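Local coordinates for FBP protein (Leishmania major, PDB 5OEZ) that probably hydrolyses fructose 1,6-bisphosphate to fructose 6-phosphate and phosphate in gluconeogenesis, as a magnesium-dependent homotetramer of the class 1 fructose-1,6-bisphosphatase family, at residues 87-98 with 109-119; 157-165 with 305-313. One frame throughout, in Å; residues are numbered along the deposited sequence.

Contact 1 (87-98 with 109-119); sequences SSTSVCVLGSEE and RRGDYLIFFDP
Ser90 O accepts the backbone N of Tyr113 at 3.2 Å and touches CB and CD2 of that side chain. One residue on, Val91 O is approached by Gly111 N from above its carbonyl plane, while Val91 CG1 rests on Ile115 CG2. A beta bulge follows: Cys92 N donates to Tyr113 O at 2.8 Å and Val93 N adds a weak second bond to the same oxygen, which shifts the register by one residue. Beyond it the strands run parallel, 13° apart. Val93 packs by CB on Leu114 CG, on the face covered by helix 150-158. Leu94 turns to the other face, its CD1 alongside Ile115 CG2 at 3.6 Å and its CG at the edge of the Phe117 ring. Gly95 N donates to Ile115 O and its O accepts from Phe117 N, and Phe116 CD1 lies 3.8 Å from Gly95 CA. Phe117 CG sits between its own N and carbonyl carbon (chi1 64°), a torsion that swings the ring back across the neighbouring strand, where Ser96 CA lies over one face, 4.1 Å from the centroid. Glu97 OE1 lies 3.1 Å from both OD1 and OD2 of Asp118, the carboxylate planes 54° apart. Glu97 OE2 forms a salt bridge with Arg280. No metal is bound here, but Glu97 and Asp118 bind both manganese ions of this enzyme and Glu98 one, so the parallel pair leads into its two-metal site.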
# COMPACT_ATOMS: atom_id res chain seq x y z
N SER C 87 0.89 24.63 11.15
CA SER C 87 0.04 24.06 12.20
C SER C 87 0.83 23.31 13.26
O SER C 87 0.25 22.89 14.26
CB SER C 87 -1.06 23.16 11.60
OG SER C 87 -0.54 21.91 11.16
N SER C 88 2.13 23.10 13.07
CA SER C 88 2.93 22.37 14.06
C SER C 88 3.08 23.09 15.41
O SER C 88 3.37 22.42 16.41
CB SER C 88 4.33 22.06 13.49
OG SER C 88 5.13 23.23 13.32
N THR C 89 2.92 24.42 15.42
CA THR C 89 3.27 25.31 16.53
C THR C 89 4.78 25.50 16.75
O THR C 89 5.19 26.17 17.69
CB THR C 89 2.63 24.92 17.90
OG1 THR C 89 3.33 23.80 18.47
CG2 THR C 89 1.13 24.61 17.75
N SER C 90 5.60 24.97 15.86
CA SER C 90 7.06 25.00 16.05
C SER C 90 7.78 26.11 15.29
O SER C 90 8.94 26.38 15.59
CB SER C 90 7.66 23.64 15.64
OG SER C 90 7.35 22.67 16.63
N VAL C 91 7.14 26.72 14.29
CA VAL C 91 7.86 27.64 13.40
C VAL C 91 7.48 29.09 13.67
O VAL C 91 6.32 29.41 13.92
CB VAL C 91 7.67 27.29 11.90
CG1 VAL C 91 7.79 25.79 11.67
CG2 VAL C 91 6.36 27.82 11.35
N CYS C 92 8.49 29.94 13.64
CA CYS C 92 8.32 31.39 13.65
C CYS C 92 8.14 31.91 12.22
O CYS C 92 7.21 32.67 11.92
CB CYS C 92 9.57 32.02 14.26
SG CYS C 92 9.41 33.80 14.43
N VAL C 93 9.03 31.47 11.34
CA VAL C 93 9.11 31.97 9.99
C VAL C 93 9.29 30.81 9.03
O VAL C 93 10.05 29.88 9.31
CB VAL C 93 10.33 32.93 9.86
CG1 VAL C 93 10.69 33.28 8.43
CG2 VAL C 93 10.09 34.18 10.67
N LEU C 94 8.62 30.90 7.89
CA LEU C 94 8.66 29.92 6.83
C LEU C 94 9.21 30.59 5.59
O LEU C 94 8.80 31.68 5.24
CB LEU C 94 7.24 29.50 6.52
CG LEU C 94 6.96 28.04 6.36
CD1 LEU C 94 7.02 27.37 7.72
CD2 LEU C 94 5.59 27.87 5.76
N GLY C 95 10.12 29.91 4.90
CA GLY C 95 10.61 30.36 3.61
C GLY C 95 10.57 29.23 2.61
O GLY C 95 11.32 28.28 2.72
N SER C 96 9.69 29.34 1.63
CA SER C 96 9.64 28.41 0.50
C SER C 96 10.41 28.97 -0.69
O SER C 96 10.19 30.11 -1.06
CB SER C 96 8.20 28.22 0.08
OG SER C 96 8.13 27.31 -0.99
N GLU C 97 11.26 28.15 -1.32
CA GLU C 97 12.04 28.56 -2.49
C GLU C 97 11.20 29.15 -3.62
O GLU C 97 11.66 30.06 -4.31
CB GLU C 97 12.84 27.40 -3.06
CG GLU C 97 13.94 27.82 -4.02
CD GLU C 97 14.81 26.63 -4.43
OE1 GLU C 97 14.28 25.68 -5.00
OE2 GLU C 97 16.05 26.59 -4.19
N GLU C 98 9.97 28.66 -3.78
CA GLU C 98 9.08 29.10 -4.84
C GLU C 98 8.48 30.50 -4.63
O GLU C 98 8.08 31.14 -5.61
CB GLU C 98 7.93 28.10 -5.03
CG GLU C 98 8.37 26.62 -5.17
CD GLU C 98 7.29 25.70 -5.73
OE1 GLU C 98 6.10 26.09 -5.77
OE2 GLU C 98 7.64 24.57 -6.14
N ARG C 109 0.12 30.47 17.50
CA ARG C 109 0.81 29.21 17.24
C ARG C 109 2.23 29.46 16.69
O ARG C 109 2.68 28.77 15.77
CB ARG C 109 -0.02 28.34 16.28
CG ARG C 109 -0.43 29.04 15.00
CD ARG C 109 -1.11 28.11 13.99
NE ARG C 109 -1.19 28.75 12.68
CZ ARG C 109 -1.61 28.17 11.55
NH1 ARG C 109 -2.00 26.90 11.53
NH2 ARG C 109 -1.63 28.88 10.42
N ARG C 110 2.93 30.43 17.29
CA ARG C 110 4.27 30.84 16.83
C ARG C 110 5.38 30.19 17.67
O ARG C 110 5.49 30.44 18.86
CB ARG C 110 4.38 32.37 16.91
CG ARG C 110 5.67 32.97 16.37
CD ARG C 110 5.64 34.49 16.38
NE ARG C 110 4.68 35.02 15.41
CZ ARG C 110 4.22 36.28 15.38
NH1 ARG C 110 4.62 37.19 16.27
NH2 ARG C 110 3.34 36.63 14.44
N GLY C 111 6.20 29.34 17.04
CA GLY C 111 7.37 28.71 17.68
C GLY C 111 8.64 29.51 17.47
O GLY C 111 8.59 30.71 17.22
N ASP C 112 9.80 28.84 17.55
CA ASP C 112 11.11 29.52 17.54
C ASP C 112 12.07 29.03 16.45
O ASP C 112 13.25 29.38 16.44
CB ASP C 112 11.76 29.48 18.96
CG ASP C 112 11.73 28.10 19.61
OD1 ASP C 112 11.43 27.08 18.93
OD2 ASP C 112 12.01 28.05 20.82
N TYR C 113 11.56 28.25 15.49
CA TYR C 113 12.36 27.80 14.36
C TYR C 113 12.10 28.63 13.10
O TYR C 113 10.96 29.01 12.81
CB TYR C 113 12.13 26.31 14.08
CG TYR C 113 12.71 25.43 15.16
CD1 TYR C 113 14.08 25.42 15.41
CD2 TYR C 113 11.90 24.60 15.93
CE1 TYR C 113 14.63 24.60 16.38
CE2 TYR C 113 12.44 23.78 16.92
CZ TYR C 113 13.81 23.79 17.14
OH TYR C 113 14.37 23.00 18.12
N LEU C 114 13.17 28.92 12.37
CA LEU C 114 13.10 29.49 11.02
C LEU C 114 13.40 28.34 10.09
O LEU C 114 14.44 27.70 10.24
CB LEU C 114 14.14 30.60 10.81
CG LEU C 114 14.04 31.88 11.66
CD1 LEU C 114 14.68 31.71 13.02
CD2 LEU C 114 14.70 33.05 10.93
N ILE C 115 12.52 28.06 9.12
CA ILE C 115 12.73 26.93 8.23
C ILE C 115 12.64 27.38 6.77
O ILE C 115 11.73 28.10 6.38
CB ILE C 115 11.79 25.74 8.53
CG1 ILE C 115 12.04 24.60 7.55
CG2 ILE C 115 10.33 26.15 8.49
CD1 ILE C 115 11.56 23.26 8.06
N PHE C 116 13.64 26.97 6.00
CA PHE C 116 13.75 27.32 4.61
C PHE C 116 13.79 26.02 3.87
O PHE C 116 14.63 25.18 4.18
CB PHE C 116 15.01 28.16 4.37
CG PHE C 116 14.95 29.46 5.08
CD1 PHE C 116 14.29 30.53 4.51
CD2 PHE C 116 15.47 29.60 6.36
CE1 PHE C 116 14.20 31.75 5.17
CE2 PHE C 116 15.37 30.80 7.03
CZ PHE C 116 14.73 31.88 6.44
N PHE C 117 12.89 25.84 2.91
CA PHE C 117 12.77 24.57 2.25
C PHE C 117 12.55 24.69 0.75
O PHE C 117 11.99 25.66 0.28
CB PHE C 117 11.65 23.74 2.91
CG PHE C 117 10.28 24.34 2.77
CD1 PHE C 117 9.81 25.30 3.66
CD2 PHE C 117 9.45 23.95 1.73
CE1 PHE C 117 8.55 25.86 3.51
CE2 PHE C 117 8.19 24.52 1.57
CZ PHE C 117 7.75 25.49 2.45
N ASP C 118 13.06 23.70 0.03
CA ASP C 118 12.73 23.48 -1.36
C ASP C 118 11.74 22.29 -1.37
O ASP C 118 12.15 21.15 -1.18
CB ASP C 118 14.00 23.18 -2.16
CG ASP C 118 13.75 22.99 -3.65
OD1 ASP C 118 12.60 23.18 -4.13
OD2 ASP C 118 14.72 22.67 -4.38
N PRO C 119 10.44 22.56 -1.59
CA PRO C 119 9.46 21.47 -1.45
C PRO C 119 9.60 20.35 -2.47
O PRO C 119 9.31 19.20 -2.15
CB PRO C 119 8.11 22.17 -1.61
CG PRO C 119 8.40 23.39 -2.41
CD PRO C 119 9.80 23.81 -2.05

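Contact 2 (157-165 with 305-313)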
# COMPACT_ATOMS: atom_id res chain seq x y z
N ILE C 157 17.59 37.22 9.16
CA ILE C 157 18.36 36.33 8.28
C ILE C 157 19.71 36.91 7.83
O ILE C 157 20.68 36.16 7.68
CB ILE C 157 17.46 35.88 7.10
CG1 ILE C 157 16.56 34.75 7.54
CG2 ILE C 157 18.23 35.52 5.86
CD1 ILE C 157 17.30 33.48 7.86
N ARG C 158 19.78 38.24 7.67
CA ARG C 158 21.06 38.92 7.43
C ARG C 158 22.11 38.76 8.54
O ARG C 158 23.30 38.91 8.29
CB ARG C 158 20.84 40.42 7.15
CG ARG C 158 20.40 40.70 5.70
CD ARG C 158 19.48 41.92 5.71
NE ARG C 158 18.76 42.32 4.49
CZ ARG C 158 17.72 43.15 4.46
NH1 ARG C 158 17.23 43.74 5.55
NH2 ARG C 158 17.14 43.42 3.28
N MET C 159 21.67 38.49 9.77
CA MET C 159 22.59 38.22 10.89
C MET C 159 23.07 36.76 10.97
O MET C 159 24.00 36.48 11.73
CB MET C 159 21.92 38.60 12.22
CG MET C 159 21.56 40.08 12.34
SD MET C 159 21.19 40.57 14.05
CE MET C 159 20.04 39.30 14.53
N LEU C 160 22.48 35.85 10.20
CA LEU C 160 22.77 34.41 10.32
C LEU C 160 23.76 33.89 9.29
O LEU C 160 23.99 34.53 8.25
CB LEU C 160 21.47 33.61 10.23
CG LEU C 160 20.45 33.90 11.34
CD1 LEU C 160 19.14 33.20 11.04
CD2 LEU C 160 20.98 33.50 12.72
N LYS C 161 24.37 32.75 9.59
CA LYS C 161 25.20 31.99 8.64
C LYS C 161 24.82 30.52 8.71
O LYS C 161 24.16 30.08 9.65
CB LYS C 161 26.69 32.13 8.96
CG LYS C 161 27.30 33.50 8.70
CD LYS C 161 28.83 33.42 8.79
CE LYS C 161 29.54 34.72 8.32
NZ LYS C 161 30.72 35.19 9.11
N GLY C 162 25.27 29.76 7.71
CA GLY C 162 25.11 28.32 7.71
C GLY C 162 25.66 27.62 8.94
O GLY C 162 25.14 26.59 9.35
N THR C 163 26.71 28.19 9.54
CA THR C 163 27.33 27.64 10.74
C THR C 163 26.43 27.71 11.98
O THR C 163 26.70 27.01 12.95
CB THR C 163 28.69 28.32 11.05
OG1 THR C 163 28.54 29.74 11.01
CG2 THR C 163 29.74 27.91 10.01
N ASP C 164 25.39 28.56 11.95
CA ASP C 164 24.37 28.67 13.02
C ASP C 164 23.17 27.72 12.84
O ASP C 164 22.26 27.68 13.67
CB ASP C 164 23.81 30.10 13.05
CG ASP C 164 24.89 31.15 13.31
OD1 ASP C 164 25.55 31.03 14.36
OD2 ASP C 164 25.04 32.08 12.48
N MET C 165 23.14 26.98 11.73
CA MET C 165 22.03 26.11 11.38
C MET C 165 21.98 24.96 12.39
O MET C 165 22.97 24.28 12.62
CB MET C 165 22.22 25.59 9.94
CG MET C 165 20.96 25.12 9.22
SD MET C 165 21.27 24.34 7.60
CE MET C 165 22.63 25.32 6.98
N ARG C 305 34.17 27.45 2.51
CA ARG C 305 33.00 26.71 2.96
C ARG C 305 31.72 27.45 2.67
O ARG C 305 31.60 28.63 2.99
CB ARG C 305 33.09 26.44 4.47
CG ARG C 305 34.19 25.46 4.88
CD ARG C 305 34.39 25.46 6.38
NE ARG C 305 33.24 24.90 7.08
CZ ARG C 305 32.84 25.20 8.31
NH1 ARG C 305 33.47 26.11 9.06
NH2 ARG C 305 31.77 24.60 8.82
N ILE C 306 30.75 26.74 2.09
CA ILE C 306 29.39 27.25 1.91
C ILE C 306 28.81 27.78 3.23
O ILE C 306 28.19 28.85 3.27
CB ILE C 306 28.43 26.15 1.37
CG1 ILE C 306 28.83 25.68 -0.04
CG2 ILE C 306 26.98 26.61 1.35
CD1 ILE C 306 28.72 26.73 -1.12
N LEU C 307 29.01 27.02 4.31
CA LEU C 307 28.46 27.36 5.63
C LEU C 307 29.01 28.64 6.23
O LEU C 307 28.33 29.27 7.04
CB LEU C 307 28.63 26.20 6.62
CG LEU C 307 27.89 24.90 6.28
CD1 LEU C 307 28.12 23.86 7.37
CD2 LEU C 307 26.40 25.13 6.07
N GLU C 308 30.20 29.04 5.81
CA GLU C 308 30.80 30.32 6.26
C GLU C 308 30.35 31.57 5.46
O GLU C 308 30.71 32.67 5.85
CB GLU C 308 32.33 30.25 6.25
CG GLU C 308 32.94 29.39 7.35
CD GLU C 308 34.46 29.26 7.25
OE1 GLU C 308 35.08 29.86 6.34
OE2 GLU C 308 35.06 28.53 8.08
N GLN C 309 29.57 31.41 4.40
CA GLN C 309 29.12 32.58 3.62
C GLN C 309 28.05 33.37 4.36
O GLN C 309 27.17 32.79 4.99
CB GLN C 309 28.57 32.17 2.26
CG GLN C 309 29.60 31.55 1.33
CD GLN C 309 28.99 31.03 0.04
OE1 GLN C 309 27.87 31.40 -0.33
NE2 GLN C 309 29.73 30.17 -0.67
N SER C 310 28.13 34.69 4.27
CA SER C 310 27.10 35.58 4.83
C SER C 310 25.85 35.56 3.96
O SER C 310 25.94 35.50 2.73
CB SER C 310 27.61 37.01 4.93
OG SER C 310 28.68 37.11 5.84
N ILE C 311 24.69 35.60 4.61
CA ILE C 311 23.43 35.77 3.92
C ILE C 311 23.14 37.27 3.83
O ILE C 311 22.87 37.93 4.83
CB ILE C 311 22.28 35.00 4.62
CG1 ILE C 311 22.48 33.49 4.45
CG2 ILE C 311 20.92 35.40 4.05
CD1 ILE C 311 22.82 32.76 5.73
N THR C 312 23.24 37.80 2.61
CA THR C 312 22.89 39.18 2.30
C THR C 312 21.47 39.25 1.72
O THR C 312 20.82 40.29 1.82
CB THR C 312 23.90 39.78 1.27
OG1 THR C 312 23.70 39.18 -0.01
CG2 THR C 312 25.36 39.51 1.69
N ARG C 313 20.99 38.15 1.13
CA ARG C 313 19.79 38.13 0.29
C ARG C 313 19.04 36.81 0.44
O ARG C 313 19.65 35.77 0.46
CB ARG C 313 20.19 38.35 -1.16
CG ARG C 313 20.14 39.79 -1.59
CD ARG C 313 20.71 39.82 -2.98
NE ARG C 313 22.07 39.34 -2.96
CZ ARG C 313 22.65 38.58 -3.89
NH1 ARG C 313 22.01 38.17 -4.99
NH2 ARG C 313 23.90 38.21 -3.69
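Ile311 points toward segment 157-165 and meets it with two branches. The side chains of Ile157 and Ile311 cross obliquely, CG2 to CG2 at 3.2 Å, a tight approach, whereas CD1 of Ile311 lies 3.3 Å from Leu160 O and also meets Lys161 CA. With CG1 beside the backbone N (chi1 -69°), CG2 of Ile311 is left to face Ile157 while the CG1 branch carries CD1 toward Leu160. The backbone of Ile311 joins in, as Arg158 CA-H points at its carbonyl O. Lys161 lays its aliphatic chain across the opposing loop, CE lying 3.4 Å from Glu308 O and close to Ser310 OG. Its backbone N is held by Asp164 OD2 through the anti lone pair, which braces the turn at 162-164. Leu307 packs against this turn: CD2 lies 3.8 Å from Gly162 CA and meets Met165 CE, the two side chains crossing at about a right angle. Thr163 sets CG2 against Leu307 CB, and its N gives Leu307 O a weak hydrogen bond. Arg305, in a salt bridge with Glu308, has a second acidic partner in Glu293. The contact joins helix 150-158 and the following 3-10 turn, in the N-terminal family region, to the C-terminal region's 305-313 loop in the fructose-1,6-bisphosphatase fold.

In the fold
From the N terminus, the chain leaves helix 72-87, runs through strand 91-96 and, by way of short strand 103-104, returns to strand 113-121; contact 1 closes this local loop within the eight-stranded sheet. Strand 132-140 then extends the sheet beside 113-121, and helix 150-158 leads into contact 2, which closes only after 139 intervening residues, when the loop between strands 298-300 and 317-323 comes back. The loops thus follow in series, neither crossing nor nesting. Their centres lie about 17 Å apart, yet they touch: Ile157 CD1 packs on Phe116 CZ at 3.3 Å, and Ile157 thereby joins the N-terminal sheet to the C-terminal loop.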